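Local coordinates for flagella basal body P-ring formation protein FlgA (Salmonella typhimurium, PDB 3TEE), which acts in the periplasm in assembly of the flagellar P-ring, possibly as a chaperone-like modulator or by associating with the rod, at residues L7-E21 and Y65-V77. Sequence-based numbering, arbitrary orientation.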
ATOM      1  N   LEU A   7      -4.925 -29.329   3.700  1.00 26.08           N
ATOM      2  CA  LEU A   7      -5.294 -27.968   3.288  1.00 28.13           C
ATOM      3  C   LEU A   7      -5.304 -27.008   4.474  1.00 30.33           C
ATOM      4  O   LEU A   7      -4.867 -25.878   4.309  1.00 28.73           O
ATOM      5  CB  LEU A   7      -6.667 -27.919   2.578  1.00 29.01           C
ATOM      6  CG  LEU A   7      -6.698 -28.522   1.152  1.00 34.41           C
ATOM      7  CD1 LEU A   7      -8.121 -28.759   0.721  1.00 34.97           C
ATOM      8  CD2 LEU A   7      -5.954 -27.624   0.146  1.00 36.91           C
ATOM      9  N   THR A   8      -5.826 -27.444   5.648  1.00 27.97           N
ATOM     10  CA  THR A   8      -5.855 -26.606   6.867  1.00 27.69           C
ATOM     11  C   THR A   8      -4.428 -26.207   7.284  1.00 27.88           C
ATOM     12  O   THR A   8      -4.173 -25.029   7.561  1.00 25.67           O
ATOM     13  CB  THR A   8      -6.646 -27.303   7.999  1.00 32.30           C
ATOM     14  OG1 THR A   8      -8.008 -27.485   7.559  1.00 27.27           O
ATOM     15  CG2 THR A   8      -6.596 -26.508   9.323  1.00 28.72           C
ATOM     16  N   THR A   9      -3.510 -27.182   7.311  1.00 25.17           N
ATOM     17  CA  THR A   9      -2.094 -26.929   7.613  1.00 25.61           C
ATOM     18  C   THR A   9      -1.469 -26.037   6.512  1.00 28.29           C
ATOM     19  O   THR A   9      -0.752 -25.082   6.827  1.00 25.62           O
ATOM     20  CB  THR A   9      -1.325 -28.269   7.823  1.00 29.45           C
ATOM     21  OG1 THR A   9      -1.840 -28.910   8.988  1.00 30.66           O
ATOM     22  CG2 THR A   9       0.193 -28.064   7.996  1.00 26.80           C
ATOM     23  N   TRP A  10      -1.736 -26.338   5.232  1.00 27.24           N
ATOM     24  CA  TRP A  10      -1.156 -25.534   4.155  1.00 28.39           C
ATOM     25  C   TRP A  10      -1.574 -24.048   4.257  1.00 29.51           C
ATOM     26  O   TRP A  10      -0.699 -23.172   4.303  1.00 28.75           O
ATOM     27  CB  TRP A  10      -1.499 -26.131   2.781  1.00 28.35           C
ATOM     28  CG  TRP A  10      -0.759 -25.513   1.637  1.00 30.31           C
ATOM     29  CD1 TRP A  10       0.545 -25.718   1.294  1.00 34.17           C
ATOM     30  CD2 TRP A  10      -1.331 -24.731   0.592  1.00 30.14           C
ATOM     31  NE1 TRP A  10       0.835 -25.060   0.120  1.00 34.52           N
ATOM     32  CE2 TRP A  10      -0.294 -24.424  -0.322  1.00 34.67           C
ATOM     33  CE3 TRP A  10      -2.627 -24.234   0.346  1.00 31.46           C
ATOM     34  CZ2 TRP A  10      -0.515 -23.682  -1.488  1.00 33.57           C
ATOM     35  CZ3 TRP A  10      -2.836 -23.464  -0.797  1.00 33.38           C
ATOM     36  CH2 TRP A  10      -1.784 -23.188  -1.688  1.00 33.96           C
ATOM     37  N   PHE A  11      -2.875 -23.767   4.352  1.00 25.68           N
ATOM     38  CA  PHE A  11      -3.322 -22.368   4.476  1.00 25.23           C
ATOM     39  C   PHE A  11      -2.873 -21.728   5.771  1.00 28.46           C
ATOM     40  O   PHE A  11      -2.558 -20.546   5.743  1.00 27.11           O
ATOM     41  CB  PHE A  11      -4.842 -22.226   4.322  1.00 26.23           C
ATOM     42  CG  PHE A  11      -5.269 -22.236   2.876  1.00 27.18           C
ATOM     43  CD1 PHE A  11      -5.169 -21.080   2.096  1.00 30.12           C
ATOM     44  CD2 PHE A  11      -5.809 -23.382   2.303  1.00 27.25           C
ATOM     45  CE1 PHE A  11      -5.571 -21.084   0.756  1.00 30.89           C
ATOM     46  CE2 PHE A  11      -6.196 -23.391   0.958  1.00 30.67           C
ATOM     47  CZ  PHE A  11      -6.104 -22.234   0.207  1.00 29.28           C
ATOM     48  N   SER A  12      -2.850 -22.478   6.905  1.00 25.46           N
ATOM     49  CA  SER A  12      -2.346 -21.938   8.197  1.00 24.30           C
ATOM     50  C   SER A  12      -0.883 -21.438   8.035  1.00 27.72           C
ATOM     51  O   SER A  12      -0.554 -20.328   8.452  1.00 27.84           O
ATOM     52  CB  SER A  12      -2.390 -23.020   9.286  1.00 23.46           C
ATOM     53  OG  SER A  12      -3.729 -23.314   9.664  1.00 28.29           O
ATOM     54  N   GLN A  13      -0.009 -22.282   7.481  1.00 26.27           N
ATOM     55  CA  GLN A  13       1.419 -21.950   7.253  1.00 27.53           C
ATOM     56  C   GLN A  13       1.543 -20.780   6.250  1.00 31.43           C
ATOM     57  O   GLN A  13       2.295 -19.840   6.501  1.00 30.13           O
ATOM     58  CB  GLN A  13       2.201 -23.169   6.740  1.00 28.16           C
ATOM     59  CG  GLN A  13       2.400 -24.221   7.843  1.00 33.90           C
ATOM     60  CD  GLN A  13       2.920 -25.564   7.389  1.00 34.27           C
ATOM     61  OE1 GLN A  13       3.009 -25.848   6.192  1.00 29.67           O
ATOM     62  NE2 GLN A  13       3.230 -26.447   8.356  1.00 27.73           N
ATOM     63  N   ARG A  14       0.775 -20.825   5.148  1.00 30.26           N
ATOM     64  CA  ARG A  14       0.781 -19.735   4.150  1.00 33.25           C
ATOM     65  C   ARG A  14       0.369 -18.384   4.755  1.00 36.82           C
ATOM     66  O   ARG A  14       0.841 -17.327   4.314  1.00 35.62           O
ATOM     67  CB  ARG A  14      -0.220 -20.038   3.044  1.00 35.30           C
ATOM     68  CG  ARG A  14       0.337 -20.908   1.979  1.00 47.92           C
ATOM     69  CD  ARG A  14      -0.715 -21.120   0.918  1.00 59.53           C
ATOM     70  NE  ARG A  14      -1.000 -19.928   0.112  1.00 66.39           N
ATOM     71  CZ  ARG A  14      -0.267 -19.509  -0.914  1.00 78.81           C
ATOM     72  NH1 ARG A  14       0.843 -20.153  -1.255  1.00 63.71           N
ATOM     73  NH2 ARG A  14      -0.621 -18.426  -1.589  1.00 72.80           N
ATOM     74  N   LEU A  15      -0.522 -18.430   5.753  1.00 33.35           N
ATOM     75  CA  LEU A  15      -1.091 -17.225   6.387  1.00 31.72           C
ATOM     76  C   LEU A  15      -0.379 -16.839   7.676  1.00 33.20           C
ATOM     77  O   LEU A  15      -0.892 -15.997   8.417  1.00 33.17           O
ATOM     78  CB  LEU A  15      -2.612 -17.419   6.599  1.00 30.79           C
ATOM     79  CG  LEU A  15      -3.585 -17.094   5.429  1.00 37.14           C
ATOM     80  CD1 LEU A  15      -3.086 -17.549   4.080  1.00 45.44           C
ATOM     81  CD2 LEU A  15      -4.963 -17.742   5.643  1.00 34.31           C
ATOM     82  N   ALA A  16       0.837 -17.406   7.924  1.00 28.28           N
ATOM     83  CA  ALA A  16       1.625 -17.074   9.114  1.00 29.71           C
ATOM     84  C   ALA A  16       1.897 -15.531   9.120  1.00 35.56           C
ATOM     85  O   ALA A  16       2.155 -14.940   8.074  1.00 36.52           O
ATOM     86  CB  ALA A  16       2.943 -17.855   9.125  1.00 31.14           C
ATOM     87  N   GLY A  17       1.710 -14.890  10.254  1.00 33.34           N
ATOM     88  CA  GLY A  17       1.878 -13.438  10.302  1.00 35.31           C
ATOM     89  C   GLY A  17       0.628 -12.645   9.941  1.00 41.28           C
ATOM     90  O   GLY A  17       0.545 -11.481  10.321  1.00 42.32           O
ATOM     91  N   PHE A  18      -0.371 -13.246   9.213  1.00 37.07           N
ATOM     92  CA  PHE A  18      -1.658 -12.588   8.877  1.00 36.04           C
ATOM     93  C   PHE A  18      -2.790 -13.087   9.806  1.00 37.18           C
ATOM     94  O   PHE A  18      -3.666 -12.312  10.218  1.00 33.54           O
ATOM     95  CB  PHE A  18      -2.100 -12.873   7.426  1.00 38.69           C
ATOM     96  CG  PHE A  18      -1.331 -12.242   6.282  1.00 42.99           C
ATOM     97  CD1 PHE A  18      -1.580 -10.931   5.894  1.00 46.94           C
ATOM     98  CD2 PHE A  18      -0.420 -12.988   5.537  1.00 47.19           C
ATOM     99  CE1 PHE A  18      -0.905 -10.367   4.799  1.00 48.88           C
ATOM    100  CE2 PHE A  18       0.254 -12.426   4.447  1.00 50.29           C
ATOM    101  CZ  PHE A  18       0.004 -11.121   4.080  1.00 48.72           C
ATOM    102  N   SER A  19      -2.807 -14.408  10.083  1.00 31.26           N
ATOM    103  CA  SER A  19      -3.883 -15.050  10.835  1.00 29.70           C
ATOM    104  C   SER A  19      -3.384 -16.077  11.856  1.00 33.80           C
ATOM    105  O   SER A  19      -2.418 -16.783  11.601  1.00 32.06           O
ATOM    106  CB  SER A  19      -4.844 -15.732   9.846  1.00 29.45           C
ATOM    107  OG  SER A  19      -5.936 -16.353  10.508  1.00 31.10           O
ATOM    108  N   ASP A  20      -4.089 -16.195  12.986  1.00 31.87           N
ATOM    109  CA  ASP A  20      -3.790 -17.175  14.042  1.00 32.35           C
ATOM    110  C   ASP A  20      -4.943 -18.186  14.149  1.00 33.66           C
ATOM    111  O   ASP A  20      -4.963 -18.997  15.068  1.00 31.66           O
ATOM    112  CB  ASP A  20      -3.582 -16.444  15.395  1.00 34.85           C
ATOM    113  CG  ASP A  20      -4.741 -15.556  15.842  1.00 49.89           C
ATOM    114  OD1 ASP A  20      -5.720 -15.417  15.082  1.00 48.35           O
ATOM    115  OD2 ASP A  20      -4.642 -14.956  16.927  1.00 63.38           O
ATOM    116  N   GLU A  21      -5.907 -18.137  13.206  1.00 30.94           N
ATOM    117  CA  GLU A  21      -7.066 -19.043  13.195  1.00 29.04           C
ATOM    118  C   GLU A  21      -7.583 -19.211  11.762  1.00 32.21           C
ATOM    119  O   GLU A  21      -8.271 -18.344  11.236  1.00 30.39           O
ATOM    120  CB  GLU A  21      -8.147 -18.481  14.118  1.00 29.74           C
ATOM    121  CG  GLU A  21      -9.248 -19.469  14.413  1.00 34.64           C
ATOM    122  CD  GLU A  21     -10.290 -18.927  15.374  1.00 44.09           C
ATOM    123  OE1 GLU A  21     -10.029 -17.913  16.064  1.00 34.58           O
ATOM    124  OE2 GLU A  21     -11.372 -19.538  15.437  1.00 39.71           O
ATOM    125  N   TYR A  65      -8.682 -29.116  -9.668  1.00 35.20           N
ATOM    126  CA  TYR A  65      -9.007 -27.721  -9.373  1.00 36.47           C
ATOM    127  C   TYR A  65      -9.987 -27.775  -8.215  1.00 40.58           C
ATOM    128  O   TYR A  65     -11.152 -28.146  -8.406  1.00 42.37           O
ATOM    129  CB  TYR A  65      -9.658 -26.994 -10.568  1.00 41.04           C
ATOM    130  CG  TYR A  65      -8.823 -26.820 -11.818  1.00 47.41           C
ATOM    131  CD1 TYR A  65      -7.440 -26.653 -11.741  1.00 50.34           C
ATOM    132  CD2 TYR A  65      -9.421 -26.710 -13.069  1.00 49.99           C
ATOM    133  CE1 TYR A  65      -6.670 -26.447 -12.891  1.00 50.91           C
ATOM    134  CE2 TYR A  65      -8.667 -26.472 -14.218  1.00 52.03           C
ATOM    135  CZ  TYR A  65      -7.289 -26.354 -14.125  1.00 60.75           C
ATOM    136  OH  TYR A  65      -6.544 -26.150 -15.263  1.00 66.50           O
ATOM    137  N   LEU A  66      -9.513 -27.485  -7.009  1.00 33.55           N
ATOM    138  CA  LEU A  66     -10.367 -27.539  -5.834  1.00 33.17           C
ATOM    139  C   LEU A  66     -10.927 -26.170  -5.510  1.00 38.46           C
ATOM    140  O   LEU A  66     -10.246 -25.161  -5.691  1.00 38.54           O
ATOM    141  CB  LEU A  66      -9.621 -28.116  -4.604  1.00 32.58           C
ATOM    142  CG  LEU A  66      -8.826 -29.424  -4.794  1.00 35.51           C
ATOM    143  CD1 LEU A  66      -8.139 -29.806  -3.505  1.00 34.35           C
ATOM    144  CD2 LEU A  66      -9.727 -30.598  -5.286  1.00 38.14           C
ATOM    145  N   GLN A  67     -12.174 -26.129  -5.050  1.00 35.07           N
ATOM    146  CA  GLN A  67     -12.770 -24.871  -4.621  1.00 34.63           C
ATOM    147  C   GLN A  67     -12.881 -24.982  -3.122  1.00 36.91           C
ATOM    148  O   GLN A  67     -13.422 -25.964  -2.609  1.00 36.20           O
ATOM    149  CB  GLN A  67     -14.152 -24.630  -5.245  1.00 37.33           C
ATOM    150  CG  GLN A  67     -14.138 -24.441  -6.768  1.00 53.90           C
ATOM    151  CD  GLN A  67     -15.543 -24.210  -7.261  1.00 70.61           C
ATOM    152  OE1 GLN A  67     -16.434 -25.063  -7.119  1.00 65.05           O
ATOM    153  NE2 GLN A  67     -15.790 -23.014  -7.769  1.00 59.61           N
ATOM    154  N   VAL A  68     -12.278 -24.031  -2.410  1.00 32.42           N
ATOM    155  CA  VAL A  68     -12.297 -24.070  -0.949  1.00 30.96           C
ATOM    156  C   VAL A  68     -12.737 -22.706  -0.416  1.00 32.91           C
ATOM    157  O   VAL A  68     -12.557 -21.689  -1.073  1.00 32.27           O
ATOM    158  CB  VAL A  68     -10.942 -24.500  -0.287  1.00 35.15           C
ATOM    159  CG1 VAL A  68     -10.470 -25.879  -0.758  1.00 35.69           C
ATOM    160  CG2 VAL A  68      -9.855 -23.452  -0.504  1.00 35.32           C
ATOM    161  N   ASN A  69     -13.260 -22.703   0.780  1.00 30.91           N
ATOM    162  CA  ASN A  69     -13.557 -21.479   1.501  1.00 31.08           C
ATOM    163  C   ASN A  69     -12.548 -21.440   2.670  1.00 33.22           C
ATOM    164  O   ASN A  69     -12.411 -22.409   3.415  1.00 32.40           O
ATOM    165  CB  ASN A  69     -14.996 -21.441   2.021  1.00 31.34           C
ATOM    166  CG  ASN A  69     -15.231 -20.185   2.848  1.00 39.07           C
ATOM    167  OD1 ASN A  69     -15.160 -20.209   4.070  1.00 35.64           O
ATOM    168  ND2 ASN A  69     -15.340 -19.043   2.199  1.00 35.13           N
ATOM    169  N   VAL A  70     -11.833 -20.339   2.791  1.00 28.95           N
ATOM    170  CA  VAL A  70     -10.836 -20.183   3.853  1.00 28.45           C
ATOM    171  C   VAL A  70     -11.269 -19.051   4.786  1.00 30.78           C
ATOM    172  O   VAL A  70     -11.277 -17.888   4.402  1.00 31.67           O
ATOM    173  CB  VAL A  70      -9.419 -19.946   3.277  1.00 30.70           C
ATOM    174  CG1 VAL A  70      -8.378 -19.767   4.387  1.00 28.87           C
ATOM    175  CG2 VAL A  70      -9.016 -21.057   2.304  1.00 30.48           C
ATOM    176  N   GLN A  71     -11.617 -19.403   6.008  1.00 29.36           N
ATOM    177  CA  GLN A  71     -11.945 -18.401   7.035  1.00 28.92           C
ATOM    178  C   GLN A  71     -10.635 -18.062   7.735  1.00 32.90           C
ATOM    179  O   GLN A  71      -9.961 -18.966   8.232  1.00 31.31           O
ATOM    180  CB  GLN A  71     -12.947 -18.969   8.048  1.00 30.13           C
ATOM    181  CG  GLN A  71     -14.285 -19.388   7.443  1.00 36.43           C
ATOM    182  CD  GLN A  71     -15.286 -19.841   8.483  1.00 52.32           C
ATOM    183  OE1 GLN A  71     -14.953 -20.147   9.633  1.00 38.65           O
ATOM    184  NE2 GLN A  71     -16.556 -19.840   8.115  1.00 56.31           N
ATOM    185  N   ALA A  72     -10.228 -16.783   7.719  1.00 29.27           N
ATOM    186  CA  ALA A  72      -8.972 -16.390   8.367  1.00 29.37           C
ATOM    187  C   ALA A  72      -9.263 -15.252   9.314  1.00 32.75           C
ATOM    188  O   ALA A  72      -9.866 -14.258   8.898  1.00 32.07           O
ATOM    189  CB  ALA A  72      -7.921 -15.982   7.330  1.00 30.38           C
ATOM    190  N   THR A  73      -8.950 -15.441  10.609  1.00 28.15           N
ATOM    191  CA  THR A  73      -9.171 -14.416  11.650  1.00 27.71           C
ATOM    192  C   THR A  73      -7.807 -13.852  12.040  1.00 32.95           C
ATOM    193  O   THR A  73      -6.847 -14.602  12.194  1.00 30.13           O
ATOM    194  CB  THR A  73      -9.975 -14.967  12.858  1.00 31.99           C
ATOM    195  OG1 THR A  73     -11.225 -15.466  12.393  1.00 30.65           O
ATOM    196  CG2 THR A  73     -10.277 -13.898  13.922  1.00 29.27           C
ATOM    197  N   GLY A  74      -7.735 -12.526  12.129  1.00 29.48           N
ATOM    198  CA  GLY A  74      -6.507 -11.831  12.464  1.00 29.90           C
ATOM    199  C   GLY A  74      -6.751 -10.342  12.599  1.00 34.36           C
ATOM    200  O   GLY A  74      -7.898  -9.875  12.573  1.00 31.40           O
ATOM    201  N   ASN A  75      -5.650  -9.591  12.757  1.00 32.91           N
ATOM    202  CA  ASN A  75      -5.713  -8.157  12.964  1.00 32.03           C
ATOM    203  C   ASN A  75      -5.795  -7.355  11.662  1.00 33.08           C
ATOM    204  O   ASN A  75      -5.283  -7.751  10.605  1.00 30.21           O
ATOM    205  CB  ASN A  75      -4.545  -7.680  13.870  1.00 33.99           C
ATOM    206  CG  ASN A  75      -4.690  -8.074  15.335  1.00 46.49           C
ATOM    207  OD1 ASN A  75      -5.789  -8.213  15.872  1.00 41.81           O
ATOM    208  ND2 ASN A  75      -3.583  -8.216  16.042  1.00 41.64           N
ATOM    209  N   TYR A  76      -6.515  -6.245  11.739  1.00 29.03           N
ATOM    210  CA  TYR A  76      -6.641  -5.306  10.631  1.00 28.70           C
ATOM    211  C   TYR A  76      -6.770  -3.918  11.265  1.00 30.67           C
ATOM    212  O   TYR A  76      -7.052  -3.804  12.459  1.00 29.54           O
ATOM    213  CB  TYR A  76      -7.842  -5.644   9.727  1.00 28.67           C
ATOM    214  CG  TYR A  76      -9.190  -5.509  10.391  1.00 29.57           C
ATOM    215  CD1 TYR A  76      -9.912  -4.318  10.311  1.00 30.21           C
ATOM    216  CD2 TYR A  76      -9.754  -6.574  11.093  1.00 29.91           C
ATOM    217  CE1 TYR A  76     -11.171  -4.199  10.891  1.00 29.30           C
ATOM    218  CE2 TYR A  76     -10.988  -6.450  11.716  1.00 31.23           C
ATOM    219  CZ  TYR A  76     -11.692  -5.259  11.611  1.00 34.60           C
ATOM    220  OH  TYR A  76     -12.915  -5.136  12.186  1.00 33.65           O
ATOM    221  N   VAL A  77      -6.546  -2.893  10.473  1.00 27.12           N
ATOM    222  CA  VAL A  77      -6.582  -1.519  10.952  1.00 26.74           C
ATOM    223  C   VAL A  77      -8.022  -1.018  10.829  1.00 29.73           C
ATOM    224  O   VAL A  77      -8.612  -1.092   9.752  1.00 28.47           O
ATOM    225  CB  VAL A  77      -5.536  -0.626  10.207  1.00 30.04           C
ATOM    226  CG1 VAL A  77      -5.566   0.821  10.727  1.00 29.50           C
ATOM    227  CG2 VAL A  77      -4.118  -1.214  10.346  1.00 30.00           C
TER
HETATM  228  O   HOH W   1      -3.574  -9.619   9.669  1.00 34.24           O
HETATM  229  O   HOH W   2      -3.156 -11.023  13.133  1.00 47.67           O
HETATM  230  O   HOH W   3     -11.069 -17.862  11.116  1.00 29.49           O
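Phe-11 lays its ring on Val-70, where helix 2-14 packs on strand 62-79. From CB, chi1 of -80° sets CG anti to the carbonyl carbon, and the ring lies over the strand. CG, CD1 and CD2 meet Val-70 CG2. Phe-11 CE1 is 3.8 Å from Val-70 CG2. CE2 and CZ touch both this methyl and Val-68 CG2. Val-70 CG2 stands 3.6 Å from the Phe-11 ring centroid, 5° off the normal, a CH-pi contact. Trp-10 CE3 lies above the opposite face, toward the rim. Leu-7 CD1 reaches Val-68 CG1 at 4.0 Å, and Leu-15 CD2 reaches Ala-72 CB at 3.8 Å.

Ser-19 OG donates to Thr-73 O at 2.6 Å, from above the carbonyl plane. Asp-20 N gives the same oxygen a longer second bond. Ser-19 OG also accepts from Glu-21 N, closing an ST turn. Thr-73 N bonds to Glu-21 O at 3.0 Å. Arg-98 forms salt bridges with the carboxylates of Asp-20 and Glu-21. One water links Phe-18 O to Asn-75 O, another to Asn-75 N.

Val-22, Val-24, Val-53 and Val-55 also touch Phe-11. The apolar half belongs to the core between N-terminal helix and antiparallel sheet; hydrogen bonds tie the following loop to the same strand.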